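Local atomic coordinates of ABC transporter, substrate-binding protein (Streptococcus pneumoniae, PDB entry 5G5Y), a protein that binds short- and long-chain fructooligosaccharides such as kestose, nystose and inulin, with a preference for the longer chains, for import by an ABC transporter. Residues A[333-343]-A[352-363]; A[14-25]-A[373-381]. All blocks are in the same frame, centred on the assembly; numbering follows the deposited sequence.

Both contacts are partly buried, lie on the same side of the chain's centre and meet the substrate site, which contact 1 reaches through W340 and contact 2 through R375 and E379. Contact 1 is local in sequence and mostly aromatic and aliphatic: the two-stranded hairpin 352-363 packs on helix 332-340. Contact 2 joins segments 348 residues apart, and its chemistry is mixed: a lysine and two waters bind carbonyls at a helix end, beside a small aliphatic cluster round V380. Contact 1 is nested within the chain loop that contact 2 closes. They touch directly where N339 O meets R375 NH2 at 2.9 Å and N338 O meets V380 N at 2.9 Å.

Contact 1 of 2, residues A[333-343]-A[352-363]; sequences LQSVQNNWGTY and FELDQASNSLKH
F352 drives its ring into the side of the helix that ends at W340. With chi1 at -64° its CG stands opposite the carbonyl carbon, and the ring reaches inward until CZ lies 3.6 Å from V336 CG1, with W340 CB also against it. G341 O comes to the edge of this ring, in its plane, 3.4 Å from F352 CE2. L361, from the other strand, points the same way into the helix: its CD1 meets V336 CG1 tip to tip and lies 3.5 Å from L333 CD2, a tight carbon pair, while the Q337 side chain crosses that of L361 at about a right angle, its CG against L361 CD1.

The strands 352-355 and 360-363 form a beta hairpin whose turn contains a G1 bulge, N359 and S360 both facing D355, and an Asx motif in which D355 OD2 accepts from S358 N. Strand 360-363 runs 26° from the helix axis, nearly parallel to it.

Beyond the helix, F352 N donates to T342 O at 3.0 Å. Y343 then lies beside L354, both side chains pointing the same way, with L354 CB over the ring face 3.9 Å from its centroid; L361 CD2 approaches CD1 of the same ring. Q337, extended beyond CG, ties the helix to this exit: NE2 binds L333 O, and OE1 accepts from T342 OG1 at 2.8 Å in the carbonyl plane.

At the substrate-binding W340, H363 turns its edge toward the indole face, the rings' planes at 67° and their centroids 5.7 Å apart. N339 ND2, hydrogen-bonded to E123, lies over the rim of the opposite indole face. F352 CE1 sits over the centre of the H363 ring, whose ND1 is hydrogen-bonded to T396.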
loop_
_atom_site.group_PDB
_atom_site.type_symbol
_atom_site.label_atom_id
_atom_site.label_comp_id
_atom_site.label_asym_id
_atom_site.label_seq_id
_atom_site.Cartn_x
_atom_site.Cartn_y
_atom_site.Cartn_z
ATOM N N LEU A 333 -15.462 -2.096 -16.797
ATOM C CA LEU A 333 -16.650 -2.038 -15.897
ATOM C C LEU A 333 -16.714 -3.225 -14.935
ATOM O O LEU A 333 -17.187 -3.108 -13.789
ATOM C CB LEU A 333 -17.957 -1.952 -16.685
ATOM C CG LEU A 333 -18.442 -0.543 -17.060
ATOM C CD1 LEU A 333 -19.605 -0.696 -18.043
ATOM C CD2 LEU A 333 -18.897 0.285 -15.869
ATOM N N GLN A 334 -16.219 -4.370 -15.388
ATOM C CA GLN A 334 -16.216 -5.541 -14.572
ATOM C C GLN A 334 -15.132 -5.416 -13.495
ATOM O O GLN A 334 -15.391 -5.763 -12.353
ATOM C CB GLN A 334 -15.972 -6.795 -15.409
ATOM C CG GLN A 334 -16.308 -8.078 -14.648
ATOM C CD GLN A 334 -17.806 -8.250 -14.435
ATOM O OE1 GLN A 334 -18.569 -8.237 -15.378
ATOM N NE2 GLN A 334 -18.223 -8.357 -13.193
ATOM N N SER A 335 -13.914 -5.001 -13.879
ATOM C CA SER A 335 -12.856 -4.774 -12.898
ATOM C C SER A 335 -13.287 -3.829 -11.767
ATOM O O SER A 335 -13.019 -4.081 -10.595
ATOM C CB SER A 335 -11.586 -4.269 -13.566
ATOM O OG SER A 335 -10.970 -5.276 -14.314
ATOM N N VAL A 336 -13.961 -2.736 -12.126
ATOM C CA VAL A 336 -14.343 -1.766 -11.148
ATOM C C VAL A 336 -15.321 -2.410 -10.148
ATOM O O VAL A 336 -15.120 -2.318 -8.948
ATOM C CB VAL A 336 -14.936 -0.497 -11.798
ATOM C CG1 VAL A 336 -15.628 0.394 -10.788
ATOM C CG2 VAL A 336 -13.852 0.258 -12.576
ATOM N N GLN A 337 -16.354 -3.084 -10.647
ATOM C CA GLN A 337 -17.339 -3.717 -9.750
ATOM C C GLN A 337 -16.721 -4.834 -8.926
ATOM O O GLN A 337 -16.951 -4.919 -7.697
ATOM C CB GLN A 337 -18.504 -4.272 -10.558
ATOM C CG GLN A 337 -19.330 -3.225 -11.244
ATOM C CD GLN A 337 -20.364 -3.856 -12.138
ATOM O OE1 GLN A 337 -21.370 -4.327 -11.648
ATOM N NE2 GLN A 337 -20.108 -3.874 -13.455
ATOM N N ASN A 338 -15.888 -5.666 -9.556
ATOM C CA ASN A 338 -15.265 -6.763 -8.806
ATOM C C ASN A 338 -14.468 -6.253 -7.605
ATOM O O ASN A 338 -14.465 -6.868 -6.535
ATOM C CB ASN A 338 -14.366 -7.622 -9.696
ATOM C CG ASN A 338 -15.158 -8.451 -10.701
ATOM O OD1 ASN A 338 -16.391 -8.383 -10.767
ATOM N ND2 ASN A 338 -14.439 -9.208 -11.519
ATOM N N ASN A 339 -13.839 -5.107 -7.794
ATOM C CA ASN A 339 -13.005 -4.489 -6.770
ATOM C C ASN A 339 -13.855 -3.852 -5.657
ATOM O O ASN A 339 -13.483 -3.913 -4.495
ATOM C CB ASN A 339 -12.142 -3.402 -7.409
ATOM C CG ASN A 339 -10.959 -2.969 -6.527
ATOM O OD1 ASN A 339 -10.214 -3.800 -6.026
ATOM N ND2 ASN A 339 -10.769 -1.670 -6.378
ATOM N N TRP A 340 -14.936 -3.176 -6.036
ATOM C CA TRP A 340 -15.610 -2.243 -5.127
ATOM C C TRP A 340 -17.083 -2.505 -4.789
ATOM O O TRP A 340 -17.555 -1.976 -3.774
ATOM C CB TRP A 340 -15.463 -0.800 -5.639
ATOM C CG TRP A 340 -14.159 -0.147 -5.356
ATOM C CD1 TRP A 340 -13.431 -0.213 -4.182
ATOM C CD2 TRP A 340 -13.441 0.749 -6.212
ATOM N NE1 TRP A 340 -12.276 0.561 -4.285
ATOM C CE2 TRP A 340 -12.264 1.170 -5.509
ATOM C CE3 TRP A 340 -13.646 1.220 -7.504
ATOM C CZ2 TRP A 340 -11.301 2.010 -6.085
ATOM C CZ3 TRP A 340 -12.694 2.095 -8.055
ATOM C CH2 TRP A 340 -11.548 2.470 -7.344
ATOM N N GLY A 341 -17.814 -3.221 -5.647
ATOM C CA GLY A 341 -19.240 -3.464 -5.439
ATOM C C GLY A 341 -20.046 -3.322 -6.698
ATOM O O GLY A 341 -19.494 -3.290 -7.789
ATOM N N THR A 342 -21.366 -3.224 -6.572
ATOM C CA THR A 342 -22.184 -3.198 -7.766
ATOM C C THR A 342 -23.382 -2.222 -7.658
ATOM O O THR A 342 -23.439 -1.410 -6.759
ATOM C CB THR A 342 -22.558 -4.646 -8.177
ATOM O OG1 THR A 342 -23.149 -4.649 -9.481
ATOM C CG2 THR A 342 -23.508 -5.300 -7.142
ATOM N N TYR A 343 -24.276 -2.313 -8.630
ATOM C CA TYR A 343 -25.416 -1.425 -8.801
ATOM C C TYR A 343 -26.659 -2.285 -9.001
ATOM O O TYR A 343 -26.556 -3.474 -9.353
ATOM C CB TYR A 343 -25.230 -0.589 -10.089
ATOM C CG TYR A 343 -25.237 -1.444 -11.342
ATOM C CD1 TYR A 343 -24.058 -2.043 -11.807
ATOM C CD2 TYR A 343 -26.443 -1.751 -12.008
ATOM C CE1 TYR A 343 -24.066 -2.884 -12.909
ATOM C CE2 TYR A 343 -26.456 -2.575 -13.123
ATOM C CZ TYR A 343 -25.258 -3.144 -13.561
ATOM O OH TYR A 343 -25.251 -3.961 -14.644
ATOM N N PHE A 352 -22.705 1.449 -6.183
ATOM C CA PHE A 352 -22.790 2.231 -7.412
ATOM C C PHE A 352 -24.219 2.392 -7.986
ATOM O O PHE A 352 -25.084 1.572 -7.717
ATOM C CB PHE A 352 -22.029 1.521 -8.490
ATOM C CG PHE A 352 -20.548 1.396 -8.237
ATOM C CD1 PHE A 352 -19.720 2.502 -8.353
ATOM C CD2 PHE A 352 -19.970 0.157 -7.997
ATOM C CE1 PHE A 352 -18.333 2.377 -8.183
ATOM C CE2 PHE A 352 -18.586 0.022 -7.825
ATOM C CZ PHE A 352 -17.775 1.147 -7.941
ATOM N N GLU A 353 -24.418 3.428 -8.783
ATOM C CA GLU A 353 -25.500 3.441 -9.776
ATOM C C GLU A 353 -24.854 3.428 -11.147
ATOM O O GLU A 353 -23.779 4.006 -11.355
ATOM C CB GLU A 353 -26.454 4.652 -9.622
ATOM C CG GLU A 353 -25.781 6.009 -9.646
ATOM C CD GLU A 353 -26.729 7.197 -9.902
ATOM O OE1 GLU A 353 -27.975 7.052 -9.859
ATOM O OE2 GLU A 353 -26.189 8.303 -10.141
ATOM N N LEU A 354 -25.490 2.731 -12.079
ATOM C CA LEU A 354 -25.025 2.681 -13.435
ATOM C C LEU A 354 -25.802 3.704 -14.237
ATOM O O LEU A 354 -27.042 3.685 -14.234
ATOM C CB LEU A 354 -25.252 1.292 -14.026
ATOM C CG LEU A 354 -24.918 1.064 -15.499
ATOM C CD1 LEU A 354 -23.417 1.149 -15.728
ATOM C CD2 LEU A 354 -25.500 -0.271 -15.983
ATOM N N ASP A 355 -25.090 4.580 -14.928
ATOM C CA ASP A 355 -25.736 5.453 -15.867
ATOM C C ASP A 355 -25.950 4.671 -17.163
ATOM O O ASP A 355 -24.968 4.291 -17.807
ATOM C CB ASP A 355 -24.920 6.689 -16.138
ATOM C CG ASP A 355 -25.655 7.650 -17.068
ATOM O OD1 ASP A 355 -26.743 8.105 -16.643
ATOM O OD2 ASP A 355 -25.180 7.896 -18.219
ATOM N N GLN A 356 -27.228 4.435 -17.508
ATOM C CA GLN A 356 -27.627 3.632 -18.679
ATOM C C GLN A 356 -26.983 4.110 -19.947
ATOM O O GLN A 356 -26.357 3.332 -20.653
ATOM C CB GLN A 356 -29.140 3.671 -18.903
ATOM C CG GLN A 356 -29.955 2.776 -17.986
ATOM C CD GLN A 356 -31.422 2.670 -18.418
ATOM O OE1 GLN A 356 -31.886 3.387 -19.328
ATOM N NE2 GLN A 356 -32.165 1.770 -17.760
ATOM N N ALA A 357 -27.145 5.401 -20.225
ATOM C CA ALA A 357 -26.696 5.984 -21.477
ATOM C C ALA A 357 -25.184 5.937 -21.675
ATOM O O ALA A 357 -24.721 5.591 -22.760
ATOM C CB ALA A 357 -27.168 7.425 -21.580
ATOM N N SER A 358 -24.427 6.351 -20.654
ATOM C CA SER A 358 -22.967 6.420 -20.756
ATOM C C SER A 358 -22.281 5.103 -20.378
ATOM O O SER A 358 -21.081 4.972 -20.583
ATOM C CB SER A 358 -22.431 7.554 -19.893
ATOM O OG SER A 358 -22.618 7.263 -18.519
ATOM N N ASN A 359 -23.038 4.154 -19.816
ATOM C CA ASN A 359 -22.509 2.884 -19.323
ATOM C C ASN A 359 -21.318 3.145 -18.371
ATOM O O ASN A 359 -20.219 2.660 -18.583
ATOM C CB ASN A 359 -22.146 1.979 -20.503
ATOM C CG ASN A 359 -22.160 0.506 -20.146
ATOM O OD1 ASN A 359 -23.054 0.023 -19.437
ATOM N ND2 ASN A 359 -21.159 -0.233 -20.639
ATOM N N SER A 360 -21.551 3.989 -17.373
ATOM C CA SER A 360 -20.523 4.333 -16.397
ATOM C C SER A 360 -21.100 4.321 -15.005
ATOM O O SER A 360 -22.317 4.513 -14.780
ATOM C CB SER A 360 -19.914 5.693 -16.717
ATOM O OG SER A 360 -20.874 6.733 -16.563
ATOM N N LEU A 361 -20.207 4.084 -14.056
ATOM C CA LEU A 361 -20.550 3.886 -12.669
ATOM C C LEU A 361 -20.289 5.150 -11.859
ATOM O O LEU A 361 -19.281 5.838 -12.080
ATOM C CB LEU A 361 -19.719 2.717 -12.115
ATOM C CG LEU A 361 -20.016 1.334 -12.700
ATOM C CD1 LEU A 361 -18.890 0.353 -12.407
ATOM C CD2 LEU A 361 -21.324 0.773 -12.184
ATOM N N LYS A 362 -21.202 5.454 -10.935
ATOM C CA LYS A 362 -21.034 6.530 -9.957
ATOM C C LYS A 362 -21.224 5.994 -8.556
ATOM O O LYS A 362 -22.201 5.311 -8.281
ATOM C CB LYS A 362 -22.042 7.682 -10.200
ATOM N N HIS A 363 -20.305 6.333 -7.646
ATOM C CA HIS A 363 -20.438 5.943 -6.263
ATOM C C HIS A 363 -21.649 6.595 -5.631
ATOM O O HIS A 363 -21.873 7.782 -5.839
ATOM C CB HIS A 363 -19.209 6.353 -5.433
ATOM C CG HIS A 363 -18.032 5.460 -5.639
ATOM N ND1 HIS A 363 -17.149 5.613 -6.683
ATOM C CD2 HIS A 363 -17.626 4.374 -4.955
ATOM C CE1 HIS A 363 -16.222 4.675 -6.608
ATOM N NE2 HIS A 363 -16.500 3.898 -5.577
#

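Contact 2 of 2, residues A[14-25]-A[373-381]; sequences LSPKDPNEKLIL and ELRQKTEVG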
loop_
_atom_site.group_PDB
_atom_site.type_symbol
_atom_site.label_atom_id
_atom_site.label_comp_id
_atom_site.label_asym_id
_atom_site.label_seq_id
_atom_site.Cartn_x
_atom_site.Cartn_y
_atom_site.Cartn_z
ATOM N N LEU A 14 -18.586 -11.798 6.085
ATOM C CA LEU A 14 -19.836 -11.076 5.899
ATOM C C LEU A 14 -20.551 -11.430 4.598
ATOM O O LEU A 14 -21.747 -11.136 4.462
ATOM C CB LEU A 14 -19.588 -9.583 5.959
ATOM C CG LEU A 14 -18.972 -9.042 7.253
ATOM C CD1 LEU A 14 -18.808 -7.538 7.097
ATOM C CD2 LEU A 14 -19.820 -9.359 8.481
ATOM N N SER A 15 -19.822 -12.021 3.633
ATOM C CA SER A 15 -20.423 -12.385 2.331
ATOM C C SER A 15 -21.080 -13.763 2.390
ATOM O O SER A 15 -20.803 -14.533 3.292
ATOM C CB SER A 15 -19.356 -12.342 1.242
ATOM O OG SER A 15 -18.387 -13.324 1.474
ATOM N N PRO A 16 -21.921 -14.103 1.405
ATOM C CA PRO A 16 -22.616 -15.390 1.448
ATOM C C PRO A 16 -21.701 -16.595 1.366
ATOM O O PRO A 16 -20.664 -16.536 0.714
ATOM C CB PRO A 16 -23.542 -15.340 0.221
ATOM C CG PRO A 16 -23.646 -13.919 -0.128
ATOM C CD PRO A 16 -22.363 -13.275 0.272
ATOM N N LYS A 17 -22.075 -17.703 2.010
ATOM C CA LYS A 17 -21.239 -18.919 1.946
ATOM C C LYS A 17 -21.038 -19.404 0.498
ATOM O O LYS A 17 -19.964 -19.892 0.154
ATOM C CB LYS A 17 -21.827 -20.066 2.761
ATOM C CG LYS A 17 -22.098 -19.765 4.226
ATOM C CD LYS A 17 -20.857 -19.719 5.093
ATOM C CE LYS A 17 -21.002 -18.699 6.232
ATOM N NZ LYS A 17 -20.585 -17.314 5.842
ATOM N N ASP A 18 -22.091 -19.313 -0.309
ATOM C CA ASP A 18 -22.007 -19.587 -1.738
ATOM C C ASP A 18 -21.817 -18.259 -2.467
ATOM O O ASP A 18 -22.722 -17.458 -2.500
ATOM C CB ASP A 18 -23.274 -20.287 -2.224
ATOM C CG ASP A 18 -23.226 -20.654 -3.713
ATOM O OD1 ASP A 18 -22.200 -20.388 -4.419
ATOM O OD2 ASP A 18 -24.244 -21.228 -4.193
ATOM N N PRO A 19 -20.642 -18.046 -3.092
ATOM C CA PRO A 19 -20.433 -16.807 -3.851
ATOM C C PRO A 19 -21.458 -16.541 -4.970
ATOM O O PRO A 19 -21.656 -15.381 -5.344
ATOM C CB PRO A 19 -19.064 -17.005 -4.472
ATOM C CG PRO A 19 -18.360 -17.915 -3.555
ATOM C CD PRO A 19 -19.435 -18.880 -3.099
ATOM N N ASN A 20 -22.061 -17.584 -5.520
ATOM C CA ASN A 20 -23.086 -17.388 -6.543
ATOM C C ASN A 20 -24.340 -16.649 -6.046
ATOM O O ASN A 20 -25.169 -16.290 -6.855
ATOM C CB ASN A 20 -23.483 -18.699 -7.192
ATOM C CG ASN A 20 -22.385 -19.291 -8.052
ATOM O OD1 ASN A 20 -21.602 -18.564 -8.701
ATOM N ND2 ASN A 20 -22.321 -20.603 -8.088
ATOM N N GLU A 21 -24.481 -16.435 -4.742
ATOM C CA GLU A 21 -25.521 -15.560 -4.193
ATOM C C GLU A 21 -25.191 -14.042 -4.308
ATOM O O GLU A 21 -26.019 -13.212 -3.962
ATOM C CB GLU A 21 -25.805 -15.934 -2.731
ATOM C CG GLU A 21 -26.378 -17.338 -2.606
ATOM C CD GLU A 21 -26.678 -17.738 -1.166
ATOM O OE1 GLU A 21 -26.655 -16.862 -0.285
ATOM O OE2 GLU A 21 -26.917 -18.945 -0.922
ATOM N N LYS A 22 -23.979 -13.698 -4.747
ATOM C CA LYS A 22 -23.607 -12.317 -5.075
ATOM C C LYS A 22 -24.160 -11.908 -6.442
ATOM O O LYS A 22 -24.072 -12.658 -7.400
ATOM C CB LYS A 22 -22.089 -12.162 -5.104
ATOM C CG LYS A 22 -21.461 -12.289 -3.754
ATOM C CD LYS A 22 -19.969 -11.954 -3.749
ATOM C CE LYS A 22 -19.428 -12.017 -2.344
ATOM N NZ LYS A 22 -17.941 -11.869 -2.207
ATOM N N LEU A 23 -24.737 -10.709 -6.496
ATOM C CA LEU A 23 -25.302 -10.149 -7.726
ATOM C C LEU A 23 -24.281 -10.073 -8.884
ATOM O O LEU A 23 -24.601 -10.401 -10.066
ATOM C CB LEU A 23 -25.977 -8.805 -7.423
ATOM C CG LEU A 23 -26.719 -8.122 -8.550
ATOM C CD1 LEU A 23 -27.725 -9.035 -9.270
ATOM C CD2 LEU A 23 -27.434 -6.890 -8.006
ATOM N N ILE A 24 -23.046 -9.683 -8.569
ATOM C CA ILE A 24 -21.996 -9.669 -9.602
ATOM C C ILE A 24 -21.841 -11.039 -10.262
ATOM O O ILE A 24 -21.735 -11.154 -11.493
ATOM C CB ILE A 24 -20.637 -9.155 -9.028
ATOM C CG1 ILE A 24 -20.675 -7.626 -8.817
ATOM C CG2 ILE A 24 -19.503 -9.475 -9.964
ATOM C CD1 ILE A 24 -19.488 -7.090 -8.016
ATOM N N LEU A 25 -21.801 -12.105 -9.480
ATOM C CA LEU A 25 -21.542 -13.406 -10.081
ATOM C C LEU A 25 -22.772 -13.998 -10.807
ATOM O O LEU A 25 -22.628 -14.798 -11.723
ATOM C CB LEU A 25 -20.990 -14.351 -9.041
ATOM C CG LEU A 25 -19.620 -13.849 -8.554
ATOM C CD1 LEU A 25 -19.206 -14.650 -7.346
ATOM C CD2 LEU A 25 -18.570 -13.968 -9.658
ATOM N N GLU A 373 -19.651 -2.391 5.773
ATOM C CA GLU A 373 -19.832 -3.791 5.383
ATOM C C GLU A 373 -20.221 -4.064 3.936
ATOM O O GLU A 373 -20.091 -5.215 3.484
ATOM C CB GLU A 373 -20.942 -4.397 6.247
ATOM C CG GLU A 373 -20.743 -4.206 7.742
ATOM C CD GLU A 373 -21.756 -4.966 8.583
ATOM O OE1 GLU A 373 -22.752 -5.522 8.039
ATOM O OE2 GLU A 373 -21.535 -5.001 9.809
ATOM N N LEU A 374 -20.754 -3.067 3.240
ATOM C CA LEU A 374 -21.399 -3.342 1.971
ATOM C C LEU A 374 -20.370 -3.793 0.912
ATOM O O LEU A 374 -20.657 -4.683 0.097
ATOM C CB LEU A 374 -22.189 -2.155 1.493
ATOM C CG LEU A 374 -22.908 -2.350 0.154
ATOM C CD1 LEU A 374 -23.917 -3.488 0.266
ATOM C CD2 LEU A 374 -23.553 -1.039 -0.242
ATOM N N ARG A 375 -19.161 -3.228 0.962
ATOM C CA ARG A 375 -18.128 -3.615 -0.011
ATOM C C ARG A 375 -17.792 -5.112 0.172
ATOM O O ARG A 375 -17.793 -5.894 -0.791
ATOM C CB ARG A 375 -16.880 -2.770 0.125
ATOM C CG ARG A 375 -15.808 -3.201 -0.859
ATOM C CD ARG A 375 -14.479 -2.495 -0.639
ATOM N NE ARG A 375 -13.502 -2.942 -1.649
ATOM C CZ ARG A 375 -12.257 -2.467 -1.769
ATOM N NH1 ARG A 375 -11.817 -1.519 -0.958
ATOM N NH2 ARG A 375 -11.446 -2.926 -2.718
ATOM N N GLN A 376 -17.540 -5.504 1.413
ATOM C CA GLN A 376 -17.228 -6.904 1.736
ATOM C C GLN A 376 -18.325 -7.874 1.346
ATOM O O GLN A 376 -18.032 -9.004 1.001
ATOM C CB GLN A 376 -16.957 -7.079 3.220
ATOM C CG GLN A 376 -15.613 -6.647 3.714
ATOM C CD GLN A 376 -15.681 -6.566 5.222
ATOM O OE1 GLN A 376 -15.656 -7.602 5.892
ATOM N NE2 GLN A 376 -15.900 -5.352 5.762
ATOM N N LYS A 377 -19.583 -7.436 1.445
ATOM C CA LYS A 377 -20.718 -8.263 1.078
ATOM C C LYS A 377 -20.929 -8.435 -0.416
ATOM O O LYS A 377 -21.547 -9.426 -0.819
ATOM C CB LYS A 377 -22.019 -7.718 1.695
ATOM C CG LYS A 377 -22.086 -7.763 3.206
ATOM C CD LYS A 377 -23.435 -7.167 3.628
ATOM C CE LYS A 377 -23.612 -7.018 5.117
ATOM N NZ LYS A 377 -24.817 -6.185 5.394
ATOM N N THR A 378 -20.419 -7.493 -1.231
ATOM C CA THR A 378 -20.802 -7.374 -2.653
ATOM C C THR A 378 -19.649 -7.435 -3.668
ATOM O O THR A 378 -19.896 -7.759 -4.825
ATOM C CB THR A 378 -21.665 -6.106 -2.900
ATOM O OG1 THR A 378 -20.933 -4.895 -2.644
ATOM C CG2 THR A 378 -22.941 -6.139 -1.982
ATOM N N GLU A 379 -18.430 -7.083 -3.251
ATOM C CA GLU A 379 -17.237 -7.215 -4.088
ATOM C C GLU A 379 -16.911 -8.691 -4.317
ATOM O O GLU A 379 -17.372 -9.579 -3.582
ATOM C CB GLU A 379 -16.000 -6.554 -3.417
ATOM C CG GLU A 379 -15.415 -7.392 -2.282
ATOM C CD GLU A 379 -14.398 -6.653 -1.398
ATOM O OE1 GLU A 379 -13.668 -5.780 -1.903
ATOM O OE2 GLU A 379 -14.332 -6.947 -0.179
ATOM N N VAL A 380 -16.067 -8.971 -5.303
ATOM C CA VAL A 380 -15.585 -10.326 -5.485
ATOM C C VAL A 380 -14.081 -10.497 -5.430
ATOM O O VAL A 380 -13.616 -11.636 -5.309
ATOM C CB VAL A 380 -16.137 -10.985 -6.789
ATOM C CG1 VAL A 380 -17.663 -10.777 -6.924
ATOM C CG2 VAL A 380 -15.480 -10.442 -7.994
ATOM N N GLY A 381 -13.311 -9.419 -5.543
ATOM C CA GLY A 381 -11.853 -9.528 -5.538
ATOM C C GLY A 381 -11.402 -10.206 -6.804
ATOM O O GLY A 381 -12.009 -10.023 -7.865
HETATM O O HOH W 1 -16.234 -10.946 0.053
HETATM O O HOH W 2 -22.190 -8.715 -5.914
#
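K22 stretches its whole side chain across to the end of helix 370-378 and puts its ammonium against E379 O, NZ to O 2.7 Å. Every torsion beyond chi1 is close to 180°, which carries NZ this far, and the bond runs nearly along the C=O axis. Water 1 accepts from the same NZ and donates to Q376 O, giving the lysine a second, indirect hold on the helix's C-terminal carbonyls. The positive charge probably suits the negative end of the helix dipole. Water 2 works in a similar way a little further on, linking I24 N to T378 O, to which it donates at 2.7 Å.

V380 supplies the apolar side. Its CG1, opposite the carbonyl carbon at chi1 -47°, lies 3.8 Å from I24 CG2 and meets L25 tip to tip, CG1 to CG 4.0 Å. I24 also extends CD1 to 3.3 Å from T378 O. At the outer end L14 crosses Q376 obliquely, its CD1 3.4 Å from Q376 OE1, an oxygen that accepts from S12 OG, and the same methyl touches E373 CB.

R375 and E379, both substrate-binding, form a salt bridge through NE and OE1. The start of helix 23-32 touches helix 332-340 through I24, which meets Q334 and N338, and strand 34-41 through L25, which packs on W38, while it faces the end of helix 370-378.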